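Local coordinates for cellobiose 2-epimerase (Spirochaeta thermophila DSM 6192, PDB 5ZIG), which probably catalyses the reversible epimerisation of cellobiose to 4-O-beta-D-glucopyranosyl-D-mannose, converting the reducing-end glucose unit into mannose, at residues L27-L31 and H63-F67; S68-L72 and H133-G137; Q21-L27 and N386-L391; L57-R62 and Y120-A125; F89-L94 and V106-G110. All blocks are in the same frame, centred on the assembly; numbering follows the deposited sequence.

Interaction 1 (L27-L31 and H63-F67); sequences LPFWL and HLWTF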
# COMPACT_ATOMS: atom_id res chain seq x y z
N LEU A 27 2.03 14.33 8.20
CA LEU A 27 2.88 15.09 7.28
C LEU A 27 3.94 15.93 7.99
O LEU A 27 5.11 15.91 7.55
CB LEU A 27 2.01 15.95 6.34
CG LEU A 27 1.08 15.18 5.38
CD1 LEU A 27 0.17 16.10 4.54
CD2 LEU A 27 1.92 14.30 4.41
N PRO A 28 3.65 16.66 9.07
CA PRO A 28 4.73 17.45 9.71
C PRO A 28 5.87 16.60 10.22
O PRO A 28 7.02 17.05 10.20
CB PRO A 28 4.01 18.17 10.86
CG PRO A 28 2.59 18.23 10.43
CD PRO A 28 2.33 16.97 9.67
N PHE A 29 5.61 15.37 10.64
CA PHE A 29 6.70 14.53 11.11
C PHE A 29 7.61 14.15 9.95
O PHE A 29 8.83 14.22 10.07
CB PHE A 29 6.13 13.30 11.82
CG PHE A 29 7.15 12.24 12.14
CD1 PHE A 29 7.71 12.16 13.41
CD2 PHE A 29 7.50 11.29 11.20
CE1 PHE A 29 8.61 11.16 13.73
CE2 PHE A 29 8.42 10.30 11.50
CZ PHE A 29 8.97 10.24 12.78
N TRP A 30 7.03 13.77 8.81
CA TRP A 30 7.87 13.34 7.70
C TRP A 30 8.57 14.53 7.05
O TRP A 30 9.73 14.40 6.63
CB TRP A 30 7.04 12.55 6.69
CG TRP A 30 6.66 11.24 7.25
CD1 TRP A 30 5.41 10.84 7.63
CD2 TRP A 30 7.55 10.15 7.54
NE1 TRP A 30 5.46 9.56 8.13
CE2 TRP A 30 6.76 9.11 8.08
CE3 TRP A 30 8.93 9.94 7.38
CZ2 TRP A 30 7.31 7.88 8.47
CZ3 TRP A 30 9.47 8.72 7.76
CH2 TRP A 30 8.66 7.71 8.30
N LEU A 31 7.91 15.68 7.00
CA LEU A 31 8.53 16.89 6.46
C LEU A 31 9.83 17.20 7.17
O LEU A 31 10.76 17.75 6.56
CB LEU A 31 7.60 18.09 6.58
CG LEU A 31 6.62 18.36 5.44
CD1 LEU A 31 5.78 19.60 5.73
CD2 LEU A 31 7.37 18.50 4.15
N HIS A 63 7.15 8.05 0.03
CA HIS A 63 7.17 9.47 0.36
C HIS A 63 6.86 10.33 -0.86
O HIS A 63 6.15 11.34 -0.74
CB HIS A 63 8.53 9.86 0.95
CG HIS A 63 8.74 9.32 2.34
ND1 HIS A 63 7.76 9.33 3.30
CD2 HIS A 63 9.83 8.73 2.90
CE1 HIS A 63 8.23 8.78 4.41
NE2 HIS A 63 9.49 8.42 4.20
N LEU A 64 7.37 9.95 -2.04
CA LEU A 64 6.98 10.65 -3.26
C LEU A 64 5.47 10.61 -3.46
O LEU A 64 4.84 11.63 -3.75
CB LEU A 64 7.69 10.06 -4.48
CG LEU A 64 7.27 10.81 -5.76
CD1 LEU A 64 7.49 12.32 -5.61
CD2 LEU A 64 7.95 10.30 -7.06
N TRP A 65 4.86 9.42 -3.34
CA TRP A 65 3.42 9.31 -3.51
C TRP A 65 2.70 10.14 -2.46
O TRP A 65 1.80 10.92 -2.78
CB TRP A 65 2.96 7.84 -3.45
CG TRP A 65 1.45 7.65 -3.69
CD1 TRP A 65 0.83 7.40 -4.88
CD2 TRP A 65 0.41 7.70 -2.69
NE1 TRP A 65 -0.53 7.28 -4.69
CE2 TRP A 65 -0.81 7.46 -3.36
CE3 TRP A 65 0.40 7.89 -1.31
CZ2 TRP A 65 -2.04 7.44 -2.69
CZ3 TRP A 65 -0.84 7.87 -0.64
CH2 TRP A 65 -2.02 7.64 -1.33
N THR A 66 3.13 10.04 -1.20
CA THR A 66 2.42 10.74 -0.13
C THR A 66 2.39 12.25 -0.37
O THR A 66 1.32 12.87 -0.31
CB THR A 66 3.06 10.41 1.22
OG1 THR A 66 2.70 9.07 1.60
CG2 THR A 66 2.60 11.39 2.30
N PHE A 67 3.54 12.85 -0.69
CA PHE A 67 3.58 14.30 -0.80
C PHE A 67 2.98 14.83 -2.10
O PHE A 67 2.55 15.99 -2.14
CB PHE A 67 5.01 14.81 -0.62
CG PHE A 67 5.45 14.79 0.82
CD1 PHE A 67 5.02 15.76 1.70
CD2 PHE A 67 6.23 13.76 1.30
CE1 PHE A 67 5.39 15.73 3.03
CE2 PHE A 67 6.62 13.72 2.63
CZ PHE A 67 6.20 14.70 3.49
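W30 presents one face of its indole to H63 and the opposite face to F29. On the first face, H63 CE1 lies 3.3 Å from W30 CE3, toward the rim of the ring system, and H63 NE2 follows over CE3 and CZ3. The imidazole tilts 49° from the six-membered ring of W30, so the pair is oblique, neither stacked nor T-shaped. Over the centre of the other face sits F29 CD2, a neighbour on the same helix. The F67 ring takes W30 CB at its edge, 3.9 Å from CZ. Two leucines reach the same ring obliquely: L31 CD2 comes 3.6 Å from F67 CE1, and L27 CD2 lies 4.0 Å from that same carbon while touching T66 CG2 at 3.7 Å. F67 CG stands anti to its own carbonyl carbon (chi1 -76°), which carries the ring across to the turn L27-L31 and sets it between these leucines. The short helical segments cross at -132° with axes 11.9 Å apart, a wide gap bridged by large side chains. Here the end of the outer helix 7-31 rests on the inner helix 57-73 of the (alpha/alpha)6 barrel, and A82 and A83 of helix 77-94 also touch F67. The polar ends look elsewhere: W30 NE1 bonds to E359, H63 ND1 to S383, and F41 stacks on the imidazole. Those outside bonds probably restrain the rotation of both rings; across the contact itself the attraction is mainly dispersion, probably helped by the polarised C-H at H63 CE1 meeting the indole pi cloud.

Interaction 2 (S68-L72 and H133-G137); sequences SQAFL and HTASG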
# COMPACT_ATOMS: atom_id res chain seq x y z
N SER A 68 2.95 14.01 -3.15
CA SER A 68 2.17 14.35 -4.33
C SER A 68 0.68 14.48 -3.99
O SER A 68 0.03 15.47 -4.35
CB SER A 68 2.39 13.29 -5.39
OG SER A 68 3.74 13.28 -5.84
N GLN A 69 0.14 13.47 -3.32
CA GLN A 69 -1.29 13.44 -2.99
C GLN A 69 -1.64 14.54 -2.01
O GLN A 69 -2.73 15.12 -2.09
CB GLN A 69 -1.66 12.07 -2.43
CG GLN A 69 -1.37 10.92 -3.41
CD GLN A 69 -2.36 10.89 -4.56
OE1 GLN A 69 -3.41 11.52 -4.49
NE2 GLN A 69 -2.02 10.14 -5.62
N ALA A 70 -0.73 14.85 -1.09
CA ALA A 70 -0.98 15.91 -0.11
C ALA A 70 -0.99 17.28 -0.77
O ALA A 70 -1.80 18.14 -0.41
CB ALA A 70 0.05 15.85 1.01
N PHE A 71 -0.11 17.51 -1.75
CA PHE A 71 -0.15 18.77 -2.48
C PHE A 71 -1.42 18.89 -3.32
O PHE A 71 -1.95 19.99 -3.51
CB PHE A 71 1.09 18.92 -3.36
CG PHE A 71 1.14 20.22 -4.15
CD1 PHE A 71 1.41 21.42 -3.52
CD2 PHE A 71 0.89 20.22 -5.52
CE1 PHE A 71 1.44 22.62 -4.25
CE2 PHE A 71 0.94 21.40 -6.25
CZ PHE A 71 1.21 22.60 -5.62
N LEU A 72 -1.90 17.76 -3.86
CA LEU A 72 -3.17 17.76 -4.59
C LEU A 72 -4.35 18.04 -3.66
O LEU A 72 -5.26 18.80 -4.02
CB LEU A 72 -3.33 16.41 -5.29
CG LEU A 72 -2.56 16.19 -6.60
CD1 LEU A 72 -2.35 14.69 -6.87
CD2 LEU A 72 -3.27 16.88 -7.79
N HIS A 133 3.44 13.08 -11.34
CA HIS A 133 3.09 13.74 -12.60
C HIS A 133 1.81 14.55 -12.44
O HIS A 133 1.77 15.74 -12.78
CB HIS A 133 2.96 12.69 -13.70
CG HIS A 133 2.35 13.22 -14.95
ND1 HIS A 133 3.07 13.92 -15.89
CD2 HIS A 133 1.08 13.17 -15.42
CE1 HIS A 133 2.27 14.27 -16.89
NE2 HIS A 133 1.06 13.82 -16.63
N THR A 134 0.76 13.94 -11.88
CA THR A 134 -0.49 14.64 -11.61
C THR A 134 -0.26 15.88 -10.74
O THR A 134 -0.79 16.96 -11.03
CB THR A 134 -1.50 13.70 -10.94
OG1 THR A 134 -1.72 12.55 -11.77
CG2 THR A 134 -2.84 14.39 -10.73
N ALA A 135 0.52 15.75 -9.67
CA ALA A 135 0.62 16.87 -8.74
C ALA A 135 1.54 17.98 -9.24
O ALA A 135 1.31 19.15 -8.92
CB ALA A 135 1.09 16.38 -7.37
N SER A 136 2.59 17.64 -9.99
CA SER A 136 3.57 18.63 -10.40
C SER A 136 3.50 18.99 -11.87
O SER A 136 4.13 19.97 -12.28
CB SER A 136 5.01 18.14 -10.06
OG SER A 136 5.41 17.05 -10.88
N GLY A 137 2.74 18.25 -12.68
CA GLY A 137 2.81 18.44 -14.11
C GLY A 137 4.08 17.96 -14.78
O GLY A 137 4.21 18.12 -15.99
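S68 meets A135 with both its backbone and its side chain. Its carbonyl O lies 3.3 Å from A135 CB, and its own CB is 3.9 Å from that methyl. The hydroxyl plays a different part, bonding back to L64 O one turn earlier, while the S68 carbonyl remains engaged in the helix through L72 N. With CA atoms of S68 and A135 5.3 Å apart, only the alanine methyl stands between the two backbones here. Further on, F71 carries CG anti to its backbone N (chi1 -180°), which swings the ring past the A135 methyl toward the end of the other helix. The ring meets A135 O with its edge, CE2 standing 3.5 Å from that oxygen, so that weakly positive ring hydrogens face a carbonyl. Helices 57-73 and 119-136 are inner helices of the (alpha/alpha)6 barrel, joined here near their C-terminal ends, and helix 77-94 approaches from outside, with Y79 and L80 against F71. L72, the last of the segment, straddles A135 and T134: its CG is 3.7 Å from A135 CB, and its CD2 is 3.9 Å from T134 CG2. The leucine and threonine side chains cross at about a right angle, and the methyl of T134 does the touching while its hydroxyl bonds to A130 O. The helix of A135 ends at S136; G137 follows with positive phi (72°), its N still bonded to H133 O.

Interaction 3 (Q21-L27 and N386-L391); sequences QLFDHIL and NSRACL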
# COMPACT_ATOMS: atom_id res chain seq x y z
N GLN A 21 -5.02 14.38 11.68
CA GLN A 21 -3.95 13.41 11.64
C GLN A 21 -3.05 13.63 10.43
O GLN A 21 -1.84 13.81 10.58
CB GLN A 21 -4.53 12.01 11.64
CG GLN A 21 -4.83 11.51 13.01
CD GLN A 21 -3.57 11.32 13.81
OE1 GLN A 21 -2.60 10.72 13.34
NE2 GLN A 21 -3.58 11.82 15.04
N LEU A 22 -3.64 13.63 9.22
CA LEU A 22 -2.87 13.87 7.99
C LEU A 22 -2.06 15.16 8.07
O LEU A 22 -0.83 15.13 7.96
CB LEU A 22 -3.79 13.92 6.75
CG LEU A 22 -3.01 14.06 5.42
CD1 LEU A 22 -2.13 12.82 5.23
CD2 LEU A 22 -3.86 14.28 4.17
N PHE A 23 -2.74 16.30 8.28
CA PHE A 23 -2.06 17.57 8.06
C PHE A 23 -1.35 18.11 9.30
O PHE A 23 -0.43 18.93 9.16
CB PHE A 23 -3.04 18.62 7.52
CG PHE A 23 -3.65 18.29 6.17
CD1 PHE A 23 -2.87 18.27 5.02
CD2 PHE A 23 -5.00 18.02 6.06
CE1 PHE A 23 -3.43 17.97 3.78
CE2 PHE A 23 -5.57 17.72 4.82
CZ PHE A 23 -4.79 17.70 3.68
N ASP A 24 -1.75 17.70 10.51
CA ASP A 24 -1.12 18.24 11.70
C ASP A 24 -0.17 17.26 12.38
O ASP A 24 0.69 17.70 13.15
CB ASP A 24 -2.18 18.69 12.72
CG ASP A 24 -3.11 19.75 12.15
OD1 ASP A 24 -2.67 20.55 11.32
OD2 ASP A 24 -4.29 19.77 12.54
N HIS A 25 -0.32 15.96 12.12
CA HIS A 25 0.48 14.94 12.78
C HIS A 25 1.38 14.18 11.81
O HIS A 25 2.60 14.17 11.98
CB HIS A 25 -0.45 13.98 13.54
CG HIS A 25 0.27 13.12 14.54
ND1 HIS A 25 0.57 13.55 15.81
CD2 HIS A 25 0.74 11.86 14.44
CE1 HIS A 25 1.20 12.58 16.46
NE2 HIS A 25 1.33 11.55 15.64
N ILE A 26 0.82 13.54 10.78
CA ILE A 26 1.62 12.66 9.94
C ILE A 26 2.57 13.47 9.07
O ILE A 26 3.80 13.34 9.18
CB ILE A 26 0.72 11.75 9.08
CG1 ILE A 26 0.17 10.60 9.93
CG2 ILE A 26 1.53 11.14 7.91
CD1 ILE A 26 -1.26 10.15 9.53
N LEU A 27 2.03 14.33 8.20
CA LEU A 27 2.88 15.09 7.28
C LEU A 27 3.94 15.93 7.99
O LEU A 27 5.11 15.91 7.55
CB LEU A 27 2.01 15.95 6.34
CG LEU A 27 1.08 15.18 5.38
CD1 LEU A 27 0.17 16.10 4.54
CD2 LEU A 27 1.92 14.30 4.41
N ASN A 386 -0.83 5.16 6.22
CA ASN A 386 -1.60 6.06 7.04
C ASN A 386 -2.08 7.32 6.33
O ASN A 386 -3.20 7.67 6.51
CB ASN A 386 -0.98 6.30 8.43
CG ASN A 386 0.39 6.95 8.40
OD1 ASN A 386 0.87 7.36 7.38
ND2 ASN A 386 1.00 7.05 9.57
N SER A 387 -1.25 7.98 5.54
CA SER A 387 -1.70 9.12 4.81
C SER A 387 -2.79 8.69 3.85
O SER A 387 -3.76 9.38 3.71
CB SER A 387 -0.65 9.77 3.98
OG SER A 387 0.23 10.54 4.72
N ARG A 388 -2.59 7.60 3.12
CA ARG A 388 -3.64 7.14 2.23
C ARG A 388 -4.95 6.92 2.98
O ARG A 388 -6.02 7.29 2.50
CB ARG A 388 -3.24 5.84 1.54
CG ARG A 388 -4.27 5.37 0.48
CD ARG A 388 -3.72 4.29 -0.45
NE ARG A 388 -3.48 3.02 0.25
CZ ARG A 388 -3.15 1.87 -0.34
NH1 ARG A 388 -3.03 1.79 -1.67
NH2 ARG A 388 -2.94 0.78 0.39
N ALA A 389 -4.86 6.30 4.16
CA ALA A 389 -6.06 5.97 4.91
C ALA A 389 -6.80 7.23 5.30
O ALA A 389 -8.03 7.25 5.30
CB ALA A 389 -5.71 5.14 6.15
N CYS A 390 -6.06 8.31 5.53
CA CYS A 390 -6.69 9.60 5.82
C CYS A 390 -7.32 10.20 4.56
O CYS A 390 -8.45 10.70 4.61
CB CYS A 390 -5.65 10.56 6.42
SG CYS A 390 -5.02 10.11 8.05
N LEU A 391 -6.59 10.16 3.44
CA LEU A 391 -7.13 10.70 2.19
C LEU A 391 -8.30 9.87 1.69
O LEU A 391 -9.32 10.42 1.27
CB LEU A 391 -6.03 10.77 1.12
CG LEU A 391 -4.98 11.86 1.38
CD1 LEU A 391 -3.69 11.54 0.62
CD2 LEU A 391 -5.49 13.26 1.04
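L22 spreads over one turn of the segment N386-L391, each part of its side chain finding a different partner. Its CB rests 3.9 Å from C390 CB. CG, anti to the backbone N (chi1 -176°), sends the two methyls to separate neighbours. CD1 reaches S387, 3.3 Å from OG and also against CB. CD2 lies 3.7 Å from L391 CD2, the two leucines crossing at about a right angle, and also covers the rim of one face of the F23 ring. One turn later I26 continues the seam: CG2 is 3.5 Å from S387 OG, CG1 comes 3.7 Å from N386 ND2, and CD1 reaches C390 SG at 4.0 Å. S387 OG is thus roofed by methyl groups, and its polar need is met by S383 O, just ahead of the helix. The N386 amide, likewise packed against aliphatic carbons, turns its ND2 to E359. In the helix of L22 a pi-type turn makes Q21 O accept from both H25 N and I26 N, the latter at 2.7 Å. The short segments run nearly antiparallel, at 170°, with axes 9.8 Å apart. They belong to the outer helix 7-31 and the inner helix 384-402, the first and last of the chain, whose pairing closes the ring of the (alpha/alpha)6 barrel; the inner helix 57-73 adjoins it, T66 against S387 and A70 against L27, and helix 77-94 brings Y79 to F23.

Interaction 4 (L57-R62 and Y120-A125); sequences LVMTAR and YGNAFA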
# COMPACT_ATOMS: atom_id res chain seq x y z
N LEU A 57 14.07 1.79 -1.89
CA LEU A 57 13.25 2.16 -3.04
C LEU A 57 11.80 2.36 -2.63
O LEU A 57 11.20 3.39 -2.95
CB LEU A 57 13.36 1.08 -4.11
CG LEU A 57 12.38 1.20 -5.26
CD1 LEU A 57 12.45 2.59 -5.93
CD2 LEU A 57 12.62 0.05 -6.26
N VAL A 58 11.21 1.37 -1.94
CA VAL A 58 9.82 1.44 -1.47
C VAL A 58 9.59 2.69 -0.64
O VAL A 58 8.67 3.46 -0.90
CB VAL A 58 9.47 0.17 -0.66
CG1 VAL A 58 7.99 0.19 -0.26
CG2 VAL A 58 9.82 -1.09 -1.43
N MET A 59 10.42 2.90 0.39
CA MET A 59 10.21 4.02 1.30
C MET A 59 10.29 5.36 0.56
O MET A 59 9.45 6.24 0.76
CB MET A 59 11.22 3.96 2.44
CG MET A 59 11.18 5.12 3.41
SD MET A 59 12.86 5.62 3.86
CE MET A 59 13.38 6.32 2.29
N THR A 60 11.27 5.51 -0.33
CA THR A 60 11.42 6.75 -1.07
C THR A 60 10.24 6.99 -2.01
O THR A 60 9.77 8.12 -2.15
CB THR A 60 12.73 6.71 -1.86
OG1 THR A 60 13.82 6.57 -0.93
CG2 THR A 60 12.92 7.99 -2.70
N ALA A 61 9.76 5.93 -2.67
CA ALA A 61 8.61 6.07 -3.56
C ALA A 61 7.33 6.34 -2.77
O ALA A 61 6.46 7.10 -3.22
CB ALA A 61 8.46 4.83 -4.43
N ARG A 62 7.19 5.72 -1.60
CA ARG A 62 6.03 6.00 -0.74
C ARG A 62 5.99 7.47 -0.33
O ARG A 62 4.93 8.10 -0.38
CB ARG A 62 6.05 5.09 0.49
CG ARG A 62 5.62 3.66 0.14
CD ARG A 62 5.63 2.74 1.33
NE ARG A 62 5.20 1.39 0.98
CZ ARG A 62 5.11 0.39 1.86
NH1 ARG A 62 5.39 0.59 3.14
NH2 ARG A 62 4.70 -0.81 1.46
N TYR A 120 8.10 -5.55 -6.89
CA TYR A 120 7.40 -4.86 -5.81
C TYR A 120 7.82 -3.41 -5.73
O TYR A 120 6.98 -2.50 -5.74
CB TYR A 120 7.66 -5.55 -4.49
CG TYR A 120 6.87 -4.97 -3.35
CD1 TYR A 120 7.37 -3.93 -2.58
CD2 TYR A 120 5.60 -5.46 -3.04
CE1 TYR A 120 6.65 -3.39 -1.53
CE2 TYR A 120 4.87 -4.93 -1.99
CZ TYR A 120 5.39 -3.90 -1.24
OH TYR A 120 4.66 -3.37 -0.19
N GLY A 121 9.12 -3.15 -5.67
CA GLY A 121 9.59 -1.78 -5.59
C GLY A 121 9.44 -0.99 -6.87
O GLY A 121 9.13 0.20 -6.85
N ASN A 122 9.71 -1.63 -8.01
CA ASN A 122 9.50 -0.96 -9.28
C ASN A 122 8.02 -0.63 -9.50
O ASN A 122 7.70 0.40 -10.11
CB ASN A 122 10.06 -1.82 -10.41
CG ASN A 122 11.58 -1.70 -10.52
OD1 ASN A 122 12.09 -0.90 -11.28
ND2 ASN A 122 12.30 -2.47 -9.72
N ALA A 123 7.11 -1.48 -9.00
CA ALA A 123 5.68 -1.14 -8.99
C ALA A 123 5.43 0.16 -8.23
O ALA A 123 4.86 1.11 -8.78
CB ALA A 123 4.85 -2.26 -8.35
N PHE A 124 5.86 0.22 -6.96
CA PHE A 124 5.67 1.43 -6.18
C PHE A 124 6.24 2.66 -6.87
O PHE A 124 5.68 3.75 -6.78
CB PHE A 124 6.30 1.28 -4.78
CG PHE A 124 5.30 0.92 -3.72
CD1 PHE A 124 4.47 1.89 -3.17
CD2 PHE A 124 5.15 -0.40 -3.32
CE1 PHE A 124 3.50 1.55 -2.20
CE2 PHE A 124 4.18 -0.75 -2.37
CZ PHE A 124 3.37 0.24 -1.80
N ALA A 125 7.36 2.51 -7.60
CA ALA A 125 7.90 3.64 -8.34
C ALA A 125 6.90 4.12 -9.39
O ALA A 125 6.68 5.32 -9.56
CB ALA A 125 9.24 3.28 -8.99
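R62 lays its extended side chain over one face of F124, with NE 3.5 Å from F124 CZ and CG close to CD1 and CE1. The guanidinium does not lie flat on the phenyl: the planes stand 62° apart, and the group brings an edge to the ring. Straight torsions from CG to NE give it the length to pass the phenyl and bring NH2 to 3.0 Å from Y120 OH. Arginine and tyrosine cross at about a right angle, their planes 63° apart. V58 fills the angle among these groups. Its CG2 meets the edge of Y120, 3.9 Å from CD1, while CG1 lies over the rims of both the guanidinium and the F124 ring, 4.2 Å from F124 CD2. On the other flank L57 CD2 presses on bare backbone, 3.4 Å from G121 C. A61 CB sits 3.8 Å from F124 O. With glycine and alanines at the interface, the helix axes lie 8.7 Å apart, at an angle of only 14°. Beyond the pair, H196 stacks on F124 and stands edge-to-face to Y120, and Y384 packs edge-to-face on F124, so R62 lies against an aromatic cluster shared by several helices. Near-parallel neighbours of this kind, each beginning at the same end, are the inner helices of an (alpha/alpha)6 barrel, the fold of the N-acylglucosamine 2-epimerase family, in which the inner ring surrounds the substrate cleft.

Interaction 5 (F89-L94 and V106-G110); sequences FLTHAL and VHPDG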
# COMPACT_ATOMS: atom_id res chain seq x y z
N PHE A 89 15.69 12.36 -5.73
CA PHE A 89 16.44 11.24 -5.17
C PHE A 89 16.03 9.93 -5.80
O PHE A 89 16.87 9.04 -6.00
CB PHE A 89 16.25 11.16 -3.66
CG PHE A 89 17.28 10.29 -2.98
CD1 PHE A 89 18.57 10.77 -2.75
CD2 PHE A 89 16.97 9.00 -2.59
CE1 PHE A 89 19.54 9.96 -2.14
CE2 PHE A 89 17.92 8.19 -1.98
CZ PHE A 89 19.22 8.67 -1.76
N LEU A 90 14.74 9.78 -6.11
CA LEU A 90 14.28 8.59 -6.82
C LEU A 90 14.93 8.48 -8.20
O LEU A 90 15.30 7.38 -8.63
CB LEU A 90 12.77 8.62 -6.96
CG LEU A 90 12.22 7.43 -7.73
CD1 LEU A 90 12.43 6.15 -6.94
CD2 LEU A 90 10.73 7.68 -8.08
N THR A 91 15.07 9.59 -8.90
CA THR A 91 15.47 9.50 -10.29
C THR A 91 16.96 9.72 -10.53
O THR A 91 17.42 9.45 -11.63
CB THR A 91 14.67 10.49 -11.15
OG1 THR A 91 14.84 11.82 -10.66
CG2 THR A 91 13.21 10.10 -11.13
N HIS A 92 17.71 10.18 -9.52
CA HIS A 92 19.14 10.37 -9.63
C HIS A 92 19.95 9.38 -8.82
O HIS A 92 21.14 9.19 -9.11
CB HIS A 92 19.54 11.78 -9.18
CG HIS A 92 19.02 12.88 -10.06
ND1 HIS A 92 17.69 12.99 -10.39
CD2 HIS A 92 19.65 13.92 -10.65
CE1 HIS A 92 17.52 14.05 -11.16
NE2 HIS A 92 18.69 14.63 -11.34
N ALA A 93 19.36 8.76 -7.79
CA ALA A 93 20.05 7.76 -7.00
C ALA A 93 19.48 6.36 -7.22
O ALA A 93 20.22 5.45 -7.61
CB ALA A 93 20.00 8.13 -5.51
N LEU A 94 18.17 6.16 -7.00
CA LEU A 94 17.60 4.82 -7.11
C LEU A 94 17.44 4.35 -8.56
O LEU A 94 17.37 3.14 -8.82
CB LEU A 94 16.26 4.78 -6.37
CG LEU A 94 16.47 4.88 -4.85
CD1 LEU A 94 15.30 5.59 -4.14
CD2 LEU A 94 16.76 3.49 -4.21
N VAL A 106 19.90 2.16 -1.88
CA VAL A 106 21.16 2.84 -2.08
C VAL A 106 21.68 3.31 -0.73
O VAL A 106 20.96 3.31 0.27
CB VAL A 106 21.06 4.01 -3.09
CG1 VAL A 106 20.41 3.56 -4.42
CG2 VAL A 106 20.29 5.17 -2.49
N HIS A 107 22.94 3.72 -0.73
CA HIS A 107 23.57 4.30 0.44
C HIS A 107 23.03 5.70 0.68
O HIS A 107 22.44 6.31 -0.22
CB HIS A 107 25.08 4.35 0.25
CG HIS A 107 25.72 3.00 0.25
ND1 HIS A 107 26.20 2.41 1.40
CD2 HIS A 107 25.94 2.11 -0.75
CE1 HIS A 107 26.71 1.23 1.10
NE2 HIS A 107 26.55 1.02 -0.20
N PRO A 108 23.19 6.23 1.93
CA PRO A 108 22.81 7.63 2.19
C PRO A 108 23.09 8.59 1.04
O PRO A 108 22.17 9.31 0.62
CB PRO A 108 23.65 7.97 3.43
CG PRO A 108 23.73 6.62 4.19
CD PRO A 108 23.54 5.51 3.16
N ASP A 109 24.32 8.59 0.48
CA ASP A 109 24.67 9.50 -0.61
C ASP A 109 24.11 9.07 -1.96
O ASP A 109 24.32 9.77 -2.95
CB ASP A 109 26.21 9.66 -0.70
CG ASP A 109 26.95 8.40 -1.18
OD1 ASP A 109 26.34 7.34 -1.48
OD2 ASP A 109 28.20 8.47 -1.22
N GLY A 110 23.39 7.96 -2.02
CA GLY A 110 22.79 7.54 -3.27
C GLY A 110 23.58 6.51 -4.06
O GLY A 110 23.10 6.07 -5.10
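F89 O, the carbonyl of the residue whose ring leads this contact, accepts from A93 N at 3.1 Å and weakly from L94 N; the helix widens there into a pi-type turn. The F89 ring extends from that turn, CG anti to the backbone N (chi1 -164°), and pushes its CZ into the loop. CZ touches V106 CG2 at 3.7 Å and lies 3.8 Å from P108 O, with G110 CA and H107 O a little farther away; of these, H107 O lies near the ring plane, at its edge. P108 O has a charged partner besides, the ammonium of K55. A93 CB sits over the centre of one face of the same ring and also reaches across to G110 CA at 3.6 Å. G110, with positive phi (97°) and no side chain, brings its CA directly against the A93 methyl. V106 divides its methyls: CG2 goes to F89, whereas CG1 meets L94 CD2 at 3.7 Å and also packs against A93 O. Residues H107 to G110 form a type I beta turn, closed by G110 N bonding to H107 O at 2.6 Å. Its backbone side faces the phenyl, while the H107, P108 and D109 side chains start away from the helix. V106 pairs by backbone with K55, in the short strand leading into inner helix 57-73, while L94 pairs with F103 and holds the connection to the end of its own helix. The arrangement is a connection of the (alpha/alpha)6 barrel, in which the long loop between outer helix 77-94 and inner helix 119-136 folds back on the helix it has just left.

How the interactions relate
Helix 57-73 threads the set: interactions 4, 1 and 2 follow one another along it. Interactions 2 and 4 join it to the same neighbour, helix 119-136, at opposite ends, their centres about 17 Å apart. Interactions 1 and 3, centres about 9 Å apart, share L27, whose CD1 also packs on A70 CB of interaction 2 at 3.5 Å. Interaction 5 leans on interaction 4, where L94 CD1 lies 3.6 Å from T60 CB; its centre is about 26 Å from that of interaction 3. Interaction 4 lies about 10 Å from the chain centre, consistent with a place near the central cleft of the barrel; interaction 5, about 22 Å out, is peripheral.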